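Local coordinates for phosphogluconate dehydrogenase NAD-binding putative C-terminal domain-containing protein (Sinorhizobium meliloti, PDB 4EZB) that is of unknown function but is probably an oxidoreductase, with a Rossmann-type N-terminal domain like that of NAD(P)-dependent dehydrogenases, at residues L56-P61 with V76-D81; F117-S122 with D126-A131; I225-Q230 with D237-A242; R255-M260 with E282-A287. All coordinates share one frame; numbering follows the deposited sequence.

Interaction 1 (L56-P61 with V76-D81); sequences LRFNDP and VEPLDD
The ring of Phe58 carries Pro78 on one face: Pro78 CB stands 3.6 Å from the Phe58 ring centroid and 12° off the ring normal, a CH-pi contact centred over the aromatic system. Pro78 CG follows at the same side, 3.8 Å from Phe58 CE1, while the carbonyl oxygen of Leu79 approaches Phe58 CD2 obliquely at 3.9 Å. The ring reaches the strand because its CG lies anti to the carbonyl carbon (chi1 -80°), its CB already directed at the strand. With only a methyl group in place of the Phe58 ring, as in an alanine, Pro78 is likely to lose the surface it packs on, and a gap would open between the 3-10 turn and the strand.

The second flat group, the amide of Asn59, works through its nitrogen. Asn59 ND2 donates to Asp80 O over 3.1 Å with an N-H...O angle of 158°, and the acceptor lies in the amide plane. Asn59 OD1 and Asp80 OD1, 3.0 Å apart, are both acceptors and not bonded to each other; amide and carboxylate planes are roughly perpendicular. Arg68 of helix 64-73 touches both Phe58 and Pro78. Strand 50-54, helix 64-73 and edge strand 77-79 form a beta-alpha-beta crossover, and the contact ties the turn that leaves the first strand to the last one, consistent with a Rossmann-type fold.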
# COMPACT_ATOMS: atom_id res chain seq x y z
N LEU A 56 -13.04 31.08 -25.70
CA LEU A 56 -14.16 31.03 -26.64
C LEU A 56 -15.30 31.93 -26.18
O LEU A 56 -16.03 32.48 -27.00
CB LEU A 56 -14.68 29.59 -26.80
CG LEU A 56 -13.81 28.53 -27.48
CD1 LEU A 56 -14.23 27.13 -27.04
CD2 LEU A 56 -13.82 28.65 -29.00
N ARG A 57 -15.43 32.07 -24.86
CA ARG A 57 -16.49 32.88 -24.27
C ARG A 57 -16.31 34.38 -24.52
O ARG A 57 -17.27 35.16 -24.36
CB ARG A 57 -16.62 32.61 -22.77
CG ARG A 57 -17.01 31.19 -22.41
CD ARG A 57 -16.94 31.00 -20.91
NE ARG A 57 -15.59 31.25 -20.38
CZ ARG A 57 -15.27 31.22 -19.08
NH1 ARG A 57 -16.21 30.96 -18.17
NH2 ARG A 57 -14.01 31.45 -18.69
N PHE A 58 -15.10 34.80 -24.90
CA PHE A 58 -14.86 36.19 -25.30
C PHE A 58 -15.68 36.57 -26.55
O PHE A 58 -15.85 37.76 -26.84
CB PHE A 58 -13.36 36.47 -25.51
CG PHE A 58 -12.58 36.72 -24.23
CD1 PHE A 58 -13.06 37.61 -23.26
CD2 PHE A 58 -11.35 36.09 -24.02
CE1 PHE A 58 -12.33 37.84 -22.08
CE2 PHE A 58 -10.63 36.32 -22.85
CZ PHE A 58 -11.11 37.20 -21.88
N ASN A 59 -16.21 35.56 -27.24
CA ASN A 59 -16.98 35.71 -28.49
C ASN A 59 -18.48 35.40 -28.35
O ASN A 59 -19.24 35.53 -29.31
CB ASN A 59 -16.40 34.80 -29.58
CG ASN A 59 -15.00 35.21 -29.98
OD1 ASN A 59 -14.74 36.38 -30.27
ND2 ASN A 59 -14.08 34.26 -29.99
N ASP A 60 -18.87 34.95 -27.16
CA ASP A 60 -20.25 34.58 -26.86
C ASP A 60 -20.96 35.79 -26.29
O ASP A 60 -20.60 36.25 -25.22
CB ASP A 60 -20.26 33.47 -25.82
CG ASP A 60 -21.62 32.89 -25.59
OD1 ASP A 60 -22.65 33.58 -25.76
OD2 ASP A 60 -21.68 31.70 -25.25
N PRO A 61 -22.00 36.32 -26.99
CA PRO A 61 -22.69 37.51 -26.47
C PRO A 61 -23.22 37.35 -25.04
O PRO A 61 -23.39 38.35 -24.33
CB PRO A 61 -23.86 37.68 -27.45
CG PRO A 61 -23.36 37.07 -28.72
CD PRO A 61 -22.55 35.88 -28.29
N VAL A 76 -5.71 41.71 -17.59
CA VAL A 76 -5.40 40.79 -18.69
C VAL A 76 -6.10 41.25 -19.98
O VAL A 76 -7.27 41.61 -19.94
CB VAL A 76 -5.88 39.36 -18.34
CG1 VAL A 76 -5.66 38.40 -19.50
CG2 VAL A 76 -5.18 38.84 -17.09
N GLU A 77 -5.41 41.22 -21.11
CA GLU A 77 -6.04 41.57 -22.37
C GLU A 77 -6.80 40.39 -22.99
O GLU A 77 -6.25 39.29 -23.14
CB GLU A 77 -5.04 42.11 -23.39
CG GLU A 77 -5.73 42.89 -24.50
CD GLU A 77 -5.02 42.84 -25.85
OE1 GLU A 77 -3.77 42.86 -25.87
OE2 GLU A 77 -5.71 42.80 -26.89
N PRO A 78 -8.08 40.61 -23.35
CA PRO A 78 -8.81 39.60 -24.12
C PRO A 78 -8.32 39.54 -25.56
O PRO A 78 -8.01 40.55 -26.16
CB PRO A 78 -10.26 40.09 -24.05
CG PRO A 78 -10.31 41.00 -22.86
CD PRO A 78 -8.97 41.68 -22.86
N LEU A 79 -8.21 38.33 -26.10
CA LEU A 79 -7.87 38.15 -27.49
C LEU A 79 -9.14 37.65 -28.15
O LEU A 79 -9.82 36.80 -27.58
CB LEU A 79 -6.74 37.11 -27.63
CG LEU A 79 -5.38 37.44 -26.99
CD1 LEU A 79 -4.55 36.20 -26.74
CD2 LEU A 79 -4.61 38.44 -27.85
N ASP A 80 -9.46 38.19 -29.32
CA ASP A 80 -10.67 37.78 -30.05
C ASP A 80 -10.49 36.38 -30.69
O ASP A 80 -11.47 35.63 -30.86
CB ASP A 80 -11.04 38.82 -31.12
CG ASP A 80 -12.48 38.67 -31.63
OD1 ASP A 80 -13.42 38.96 -30.86
OD2 ASP A 80 -12.66 38.28 -32.80
N ASP A 81 -9.24 36.05 -31.01
CA ASP A 81 -8.88 34.86 -31.78
C ASP A 81 -7.63 34.15 -31.23
O ASP A 81 -6.78 34.76 -30.54
CB ASP A 81 -8.63 35.27 -33.24
CG ASP A 81 -8.53 34.07 -34.16
OD1 ASP A 81 -9.44 33.21 -34.13
OD2 ASP A 81 -7.53 33.97 -34.92

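Interaction 2 (F117-S122 with D126-A131); sequences FIDLNS and DTKALA
Strand 116-119 and helix 125-136 are the first two elements of a beta-alpha-beta unit, and the contact between them centres on the buried ammonium of Lys128 at the strand's C-terminal end. Lys128 NZ makes a salt bridge to Asp119 OD2 at 2.7 Å, meeting that oxygen on its anti side and 23° out of the carboxylate plane. The same nitrogen donates to Asp119 O at 2.9 Å, from above the carbonyl plane, and to Asn121 O at 3.0 Å, in the carbonyl plane and on a lone pair. The lysine gets there by a bend at chi2 (-60°), after which the chain runs extended to its tip.

In the next strand of the unit, 141-147, Gly145 O also accepts from Lys128 NZ, so the ammonium binds both strands that the helix connects. Asp119 OD2 has a second task: it accepts from Asn121 N at 3.1 Å, which makes an Asx turn where the chain leaves the strand. Asn121 N and Lys128 NZ reach this oxygen from opposite faces of the carboxylate plane, and the two bonds together limit its rotation. The other oxygen, Asp119 OD1, rests against Ala131 CB at 3.8 Å, one helical turn beyond the lysine. The Asn121 amide only weakly bonds the Asp119 carboxylate; its OD1 accepts from Val95 N.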
# COMPACT_ATOMS: atom_id res chain seq x y z
N PHE A 117 4.93 26.76 -25.66
CA PHE A 117 3.58 26.35 -25.28
C PHE A 117 3.74 25.42 -24.08
O PHE A 117 4.41 24.38 -24.20
CB PHE A 117 2.98 25.59 -26.45
CG PHE A 117 1.52 25.23 -26.30
CD1 PHE A 117 0.52 26.11 -26.73
CD2 PHE A 117 1.15 23.99 -25.78
CE1 PHE A 117 -0.83 25.77 -26.63
CE2 PHE A 117 -0.19 23.64 -25.67
CZ PHE A 117 -1.19 24.53 -26.10
N ILE A 118 3.20 25.80 -22.92
CA ILE A 118 3.24 24.95 -21.76
C ILE A 118 1.85 24.37 -21.53
O ILE A 118 0.87 25.10 -21.34
CB ILE A 118 3.71 25.68 -20.46
CG1 ILE A 118 5.00 26.46 -20.68
CG2 ILE A 118 3.90 24.69 -19.32
CD1 ILE A 118 5.46 27.21 -19.43
N ASP A 119 1.75 23.06 -21.58
CA ASP A 119 0.46 22.43 -21.45
C ASP A 119 0.24 22.14 -19.99
O ASP A 119 0.95 21.32 -19.43
CB ASP A 119 0.40 21.14 -22.25
CG ASP A 119 -1.00 20.56 -22.29
OD1 ASP A 119 -1.62 20.63 -23.38
OD2 ASP A 119 -1.47 20.06 -21.22
N LEU A 120 -0.71 22.81 -19.36
CA LEU A 120 -0.94 22.57 -17.93
C LEU A 120 -2.18 21.76 -17.60
O LEU A 120 -2.62 21.73 -16.44
CB LEU A 120 -1.01 23.90 -17.16
CG LEU A 120 0.18 24.81 -17.36
CD1 LEU A 120 -0.17 26.21 -16.85
CD2 LEU A 120 1.40 24.22 -16.68
N ASN A 121 -2.76 21.10 -18.59
CA ASN A 121 -3.97 20.33 -18.42
C ASN A 121 -3.88 19.03 -17.63
O ASN A 121 -2.85 18.41 -17.60
CB ASN A 121 -4.61 20.11 -19.76
CG ASN A 121 -4.92 21.41 -20.44
OD1 ASN A 121 -5.64 22.22 -19.91
ND2 ASN A 121 -4.34 21.63 -21.58
N SER A 122 -4.97 18.62 -16.97
CA SER A 122 -4.95 17.41 -16.13
C SER A 122 -5.09 16.14 -16.95
O SER A 122 -6.08 15.43 -16.81
CB SER A 122 -6.05 17.44 -15.08
OG SER A 122 -6.41 18.77 -14.78
N ASP A 126 0.42 10.35 -22.26
CA ASP A 126 -0.07 9.93 -23.58
C ASP A 126 -0.67 11.10 -24.37
O ASP A 126 -0.20 11.41 -25.49
CB ASP A 126 -1.13 8.84 -23.36
CG ASP A 126 -1.80 8.96 -21.97
OD1 ASP A 126 -2.93 9.51 -21.91
OD2 ASP A 126 -1.18 8.56 -20.94
N THR A 127 -1.69 11.73 -23.79
CA THR A 127 -2.30 12.95 -24.31
C THR A 127 -1.30 14.11 -24.40
O THR A 127 -1.29 14.86 -25.38
CB THR A 127 -3.50 13.40 -23.46
OG1 THR A 127 -4.34 12.28 -23.21
CG2 THR A 127 -4.32 14.46 -24.18
N LYS A 128 -0.46 14.26 -23.39
CA LYS A 128 0.59 15.27 -23.43
C LYS A 128 1.45 15.09 -24.68
O LYS A 128 1.86 16.07 -25.30
CB LYS A 128 1.52 15.19 -22.22
CG LYS A 128 0.90 15.53 -20.87
CD LYS A 128 0.32 16.95 -20.77
CE LYS A 128 0.18 17.30 -19.30
NZ LYS A 128 -0.30 18.70 -19.14
N ALA A 129 1.75 13.82 -25.00
CA ALA A 129 2.58 13.50 -26.16
C ALA A 129 1.89 13.89 -27.45
O ALA A 129 2.54 14.34 -28.39
CB ALA A 129 2.96 12.02 -26.17
N LEU A 130 0.57 13.75 -27.50
CA LEU A 130 -0.18 14.15 -28.70
C LEU A 130 -0.24 15.68 -28.83
O LEU A 130 -0.11 16.21 -29.94
CB LEU A 130 -1.57 13.49 -28.73
CG LEU A 130 -1.56 11.96 -28.86
CD1 LEU A 130 -2.86 11.36 -28.33
CD2 LEU A 130 -1.33 11.50 -30.29
N ALA A 131 -0.37 16.39 -27.69
CA ALA A 131 -0.35 17.85 -27.65
C ALA A 131 1.00 18.34 -28.17
O ALA A 131 1.07 19.27 -28.96
CB ALA A 131 -0.59 18.35 -26.22

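Interaction 3 (I225-Q230 with D237-A242); sequences ILDSVQ and DWRDVA
Two polar bonds, one charged and one neutral, join the helices through Arg239 and Gln230. Arg239 NH2 makes a salt bridge to Asp227 OD1 at 3.1 Å; it arrives from above the carboxylate plane, and the two flat groups are turned 46° apart. Glu223 gives Arg239 NH2 a second salt bridge. Gln230 OE1 accepts from Trp238 N at 3.0 Å in a nearly straight bond of 173°, in the carbonyl plane, while Gln230 NE2 donates to Leu236 O. A bend at chi2 curls the glutamine toward the start of helix 238-268, where Asp237 OD1 caps the helix by accepting from Asp240 N at 3.0 Å.

Two flat groups are packed upon. Val229 CG1 sits over one face of the Trp238 indole, a CH-pi contact 3.8 Å from the six-membered ring centroid. Leu226 CB lies over one face of the Arg239 guanidinium, offset toward its rim, and is 3.6 Å from Arg239 CZ. A leucine at Arg239 would probably leave Asp227 and Glu223 without their cationic mate.

The short axes pass 10.4 Å apart at 116°. Helix 190-218 meets Leu226 and Ala242 through Leu213, and Met201 of the second subunit packs on Val229 and Trp238.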
# COMPACT_ATOMS: atom_id res chain seq x y z
N ILE A 225 -3.62 -4.53 15.32
CA ILE A 225 -3.08 -4.39 13.99
C ILE A 225 -2.39 -3.03 13.79
O ILE A 225 -1.42 -2.93 13.08
CB ILE A 225 -4.18 -4.57 12.93
CG1 ILE A 225 -4.49 -6.06 12.69
CG2 ILE A 225 -3.77 -3.92 11.62
CD1 ILE A 225 -3.38 -6.79 11.95
N LEU A 226 -2.94 -1.97 14.37
CA LEU A 226 -2.26 -0.67 14.36
C LEU A 226 -0.93 -0.75 15.10
O LEU A 226 0.09 -0.25 14.63
CB LEU A 226 -3.17 0.45 14.88
CG LEU A 226 -4.17 0.87 13.79
CD1 LEU A 226 -5.41 1.59 14.32
CD2 LEU A 226 -3.48 1.70 12.70
N ASP A 227 -0.92 -1.43 16.25
CA ASP A 227 0.32 -1.73 16.98
C ASP A 227 1.34 -2.44 16.13
O ASP A 227 2.52 -2.12 16.17
CB ASP A 227 0.06 -2.62 18.20
CG ASP A 227 -0.66 -1.91 19.31
OD1 ASP A 227 -0.74 -0.66 19.31
OD2 ASP A 227 -1.14 -2.62 20.21
N SER A 228 0.88 -3.43 15.36
CA SER A 228 1.81 -4.25 14.62
C SER A 228 2.37 -3.48 13.42
O SER A 228 3.56 -3.65 13.10
CB SER A 228 1.20 -5.61 14.23
OG SER A 228 0.54 -5.54 12.99
N VAL A 229 1.56 -2.61 12.80
CA VAL A 229 2.11 -1.68 11.77
C VAL A 229 3.06 -0.65 12.42
O VAL A 229 4.09 -0.29 11.85
CB VAL A 229 1.02 -0.91 10.99
CG1 VAL A 229 1.61 -0.36 9.71
CG2 VAL A 229 -0.13 -1.85 10.62
N GLN A 230 2.70 -0.16 13.60
CA GLN A 230 3.55 0.77 14.34
C GLN A 230 4.93 0.14 14.66
O GLN A 230 5.97 0.78 14.49
CB GLN A 230 2.84 1.23 15.61
CG GLN A 230 3.49 2.41 16.30
CD GLN A 230 3.51 3.63 15.42
OE1 GLN A 230 2.47 4.14 15.02
NE2 GLN A 230 4.71 4.09 15.09
N ASP A 237 3.61 7.79 12.97
CA ASP A 237 2.48 7.53 13.87
C ASP A 237 1.30 7.08 13.01
O ASP A 237 0.68 7.88 12.30
CB ASP A 237 2.13 8.76 14.71
CG ASP A 237 0.98 8.51 15.68
OD1 ASP A 237 -0.04 7.89 15.30
OD2 ASP A 237 1.08 8.94 16.84
N TRP A 238 1.01 5.79 13.05
CA TRP A 238 0.08 5.20 12.09
C TRP A 238 -1.37 5.52 12.37
O TRP A 238 -2.24 5.41 11.49
CB TRP A 238 0.33 3.70 11.96
CG TRP A 238 1.56 3.49 11.17
CD1 TRP A 238 2.85 3.46 11.63
CD2 TRP A 238 1.63 3.36 9.75
NE1 TRP A 238 3.72 3.29 10.58
CE2 TRP A 238 3.00 3.23 9.42
CE3 TRP A 238 0.67 3.33 8.73
CZ2 TRP A 238 3.44 3.05 8.08
CZ3 TRP A 238 1.11 3.16 7.40
CH2 TRP A 238 2.48 3.02 7.10
N ARG A 239 -1.65 5.92 13.60
CA ARG A 239 -3.00 6.32 13.95
C ARG A 239 -3.30 7.71 13.36
O ARG A 239 -4.37 7.90 12.79
CB ARG A 239 -3.22 6.23 15.47
CG ARG A 239 -3.33 4.77 15.93
CD ARG A 239 -3.27 4.65 17.44
NE ARG A 239 -3.58 3.29 17.91
CZ ARG A 239 -2.70 2.30 17.99
NH1 ARG A 239 -1.44 2.47 17.61
NH2 ARG A 239 -3.08 1.11 18.43
N ASP A 240 -2.35 8.63 13.46
CA ASP A 240 -2.41 9.91 12.74
C ASP A 240 -2.53 9.68 11.24
O ASP A 240 -3.31 10.34 10.58
CB ASP A 240 -1.17 10.75 12.99
CG ASP A 240 -1.06 11.23 14.42
OD1 ASP A 240 -2.05 11.18 15.19
OD2 ASP A 240 0.04 11.68 14.79
N VAL A 241 -1.78 8.73 10.69
CA VAL A 241 -1.92 8.43 9.27
C VAL A 241 -3.32 7.95 8.89
O VAL A 241 -3.87 8.35 7.86
CB VAL A 241 -0.85 7.42 8.78
CG1 VAL A 241 -1.12 6.96 7.34
CG2 VAL A 241 0.54 8.06 8.90
N ALA A 242 -3.88 7.08 9.72
CA ALA A 242 -5.22 6.52 9.45
C ALA A 242 -6.31 7.55 9.66
O ALA A 242 -7.27 7.58 8.91
CB ALA A 242 -5.48 5.28 10.30

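Interaction 4 (R255-M260 with E282-A287); sequences RRVTEM and ETIAAA
Val257 and Ala285 mark the nearest backbone approach of two almost antiparallel helical segments, their CA atoms 5.9 Å apart and the short axes 8.7 Å apart at 167°. That close spacing is consistent with the small alanine at the point of approach. Val257 makes the closest approaches, through its CG2 methyl: a chi1 of 167° puts CG1 anti to the backbone N and leaves CG2 anti to the carbonyl carbon, where it faces Ala285 and Ile284. Val257 CG2 stands 3.4 Å from Ala285 CB, tighter than usual van der Waals contact, and 3.2 Å from Ala285 N, so the valine packs against the helix backbone as well as its side chains.

On the neighbouring side, Val257 CG2 also meets Ile284 CG2 at 3.7 Å, methyl against methyl. The same Ile284 CG2 touches Arg256 CB at 4.1 Å, so the isoleucine branch bridges two consecutive residues of 255-260. No hydrogen bond crosses between the segments; the side-chain contacts across it are between carbon atoms.

The charged end of Arg256 pairs instead with Glu206 of helix 190-218. That helix also lies against Ile284, through Lys203 and Glu206, so it flanks the antiparallel pair formed by helices 238-268 and 275-291. Pro275 of the second subunit packs on Glu282 and Thr283.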
# COMPACT_ATOMS: atom_id res chain seq x y z
N ARG A 255 -13.17 12.48 -5.94
CA ARG A 255 -12.04 13.04 -6.71
C ARG A 255 -10.72 12.25 -6.55
O ARG A 255 -9.91 12.21 -7.48
CB ARG A 255 -11.85 14.53 -6.40
CG ARG A 255 -13.10 15.35 -6.69
CD ARG A 255 -12.78 16.69 -7.35
NE ARG A 255 -13.91 17.20 -8.14
CZ ARG A 255 -13.86 18.28 -8.93
NH1 ARG A 255 -12.75 18.98 -9.06
NH2 ARG A 255 -14.95 18.65 -9.60
N ARG A 256 -10.53 11.62 -5.39
CA ARG A 256 -9.38 10.73 -5.13
C ARG A 256 -9.41 9.45 -5.99
O ARG A 256 -8.35 8.92 -6.38
CB ARG A 256 -9.28 10.38 -3.64
CG ARG A 256 -8.93 11.58 -2.76
CD ARG A 256 -8.92 11.25 -1.27
NE ARG A 256 -7.69 10.58 -0.86
CZ ARG A 256 -6.52 11.19 -0.60
NH1 ARG A 256 -6.40 12.51 -0.72
NH2 ARG A 256 -5.47 10.47 -0.24
N VAL A 257 -10.62 8.97 -6.30
CA VAL A 257 -10.81 7.85 -7.23
C VAL A 257 -10.50 8.20 -8.69
O VAL A 257 -9.99 7.36 -9.44
CB VAL A 257 -12.23 7.27 -7.11
CG1 VAL A 257 -12.56 6.33 -8.28
CG2 VAL A 257 -12.38 6.54 -5.79
N THR A 258 -10.83 9.43 -9.10
CA THR A 258 -10.46 9.93 -10.43
C THR A 258 -8.95 9.97 -10.59
O THR A 258 -8.41 9.36 -11.50
CB THR A 258 -11.04 11.33 -10.73
OG1 THR A 258 -12.32 11.47 -10.10
CG2 THR A 258 -11.20 11.53 -12.23
N GLU A 259 -8.27 10.68 -9.68
CA GLU A 259 -6.79 10.71 -9.61
C GLU A 259 -6.13 9.32 -9.70
O GLU A 259 -5.08 9.16 -10.33
CB GLU A 259 -6.33 11.41 -8.33
CG GLU A 259 -6.82 12.84 -8.16
CD GLU A 259 -6.56 13.39 -6.77
OE1 GLU A 259 -5.40 13.30 -6.30
OE2 GLU A 259 -7.51 13.91 -6.15
N MSE A 260 -6.76 8.33 -9.04
CA MSE A 260 -6.30 6.92 -9.08
C MSE A 260 -6.54 6.26 -10.41
O MSE A 260 -5.67 5.55 -10.91
CB MSE A 260 -6.95 6.09 -7.96
CG MSE A 260 -6.03 4.96 -7.45
SE MSE A 260 -4.20 5.61 -7.09
CE MSE A 260 -3.41 4.07 -6.14
N GLU A 282 -10.72 1.25 -6.82
CA GLU A 282 -11.90 0.50 -6.39
C GLU A 282 -12.15 0.67 -4.88
O GLU A 282 -13.28 0.94 -4.44
CB GLU A 282 -11.75 -0.98 -6.73
CG GLU A 282 -12.61 -1.87 -5.82
CD GLU A 282 -12.86 -3.27 -6.35
OE1 GLU A 282 -13.51 -4.05 -5.61
OE2 GLU A 282 -12.42 -3.58 -7.48
N THR A 283 -11.10 0.51 -4.08
CA THR A 283 -11.21 0.48 -2.62
C THR A 283 -11.66 1.82 -2.08
O THR A 283 -12.58 1.88 -1.25
CB THR A 283 -9.89 0.08 -1.95
OG1 THR A 283 -9.52 -1.23 -2.40
CG2 THR A 283 -10.03 0.07 -0.40
N ILE A 284 -11.00 2.88 -2.53
CA ILE A 284 -11.33 4.24 -2.09
C ILE A 284 -12.78 4.63 -2.48
O ILE A 284 -13.51 5.22 -1.68
CB ILE A 284 -10.27 5.24 -2.62
CG1 ILE A 284 -8.94 5.02 -1.91
CG2 ILE A 284 -10.73 6.69 -2.44
CD1 ILE A 284 -7.77 5.68 -2.62
N ALA A 285 -13.19 4.24 -3.68
CA ALA A 285 -14.58 4.48 -4.15
C ALA A 285 -15.59 3.69 -3.34
O ALA A 285 -16.63 4.23 -2.95
CB ALA A 285 -14.73 4.13 -5.62
N ALA A 286 -15.31 2.40 -3.13
CA ALA A 286 -16.17 1.56 -2.31
C ALA A 286 -16.31 2.13 -0.91
O ALA A 286 -17.41 2.15 -0.37
CB ALA A 286 -15.63 0.14 -2.25
N ALA A 287 -15.20 2.61 -0.35
CA ALA A 287 -15.16 3.12 1.03
C ALA A 287 -15.85 4.47 1.17
O ALA A 287 -16.57 4.71 2.15
CB ALA A 287 -13.73 3.19 1.55

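Overall arrangement
The four contacts follow one another along the chain and fall into two groups. Interactions 1 and 2 reach the same sheet, their centres about 23 Å apart, one at its 77-79 edge and the other inside at strand 116-119; Phe58 and Asn121 lie near the glycines and alanine of a possible dinucleotide-binding motif without touching them, though Phe58 packs on Phe32 between the glycines. Interactions 3 and 4 belong to the helical part and share helix 238-268, their centres about 22 Å apart and nearest atoms about 9 Å; both meet the second subunit. Interactions 2 and 4 come within about 8 Å at their nearest atoms; interactions 1 and 3 are centred about 53 Å apart.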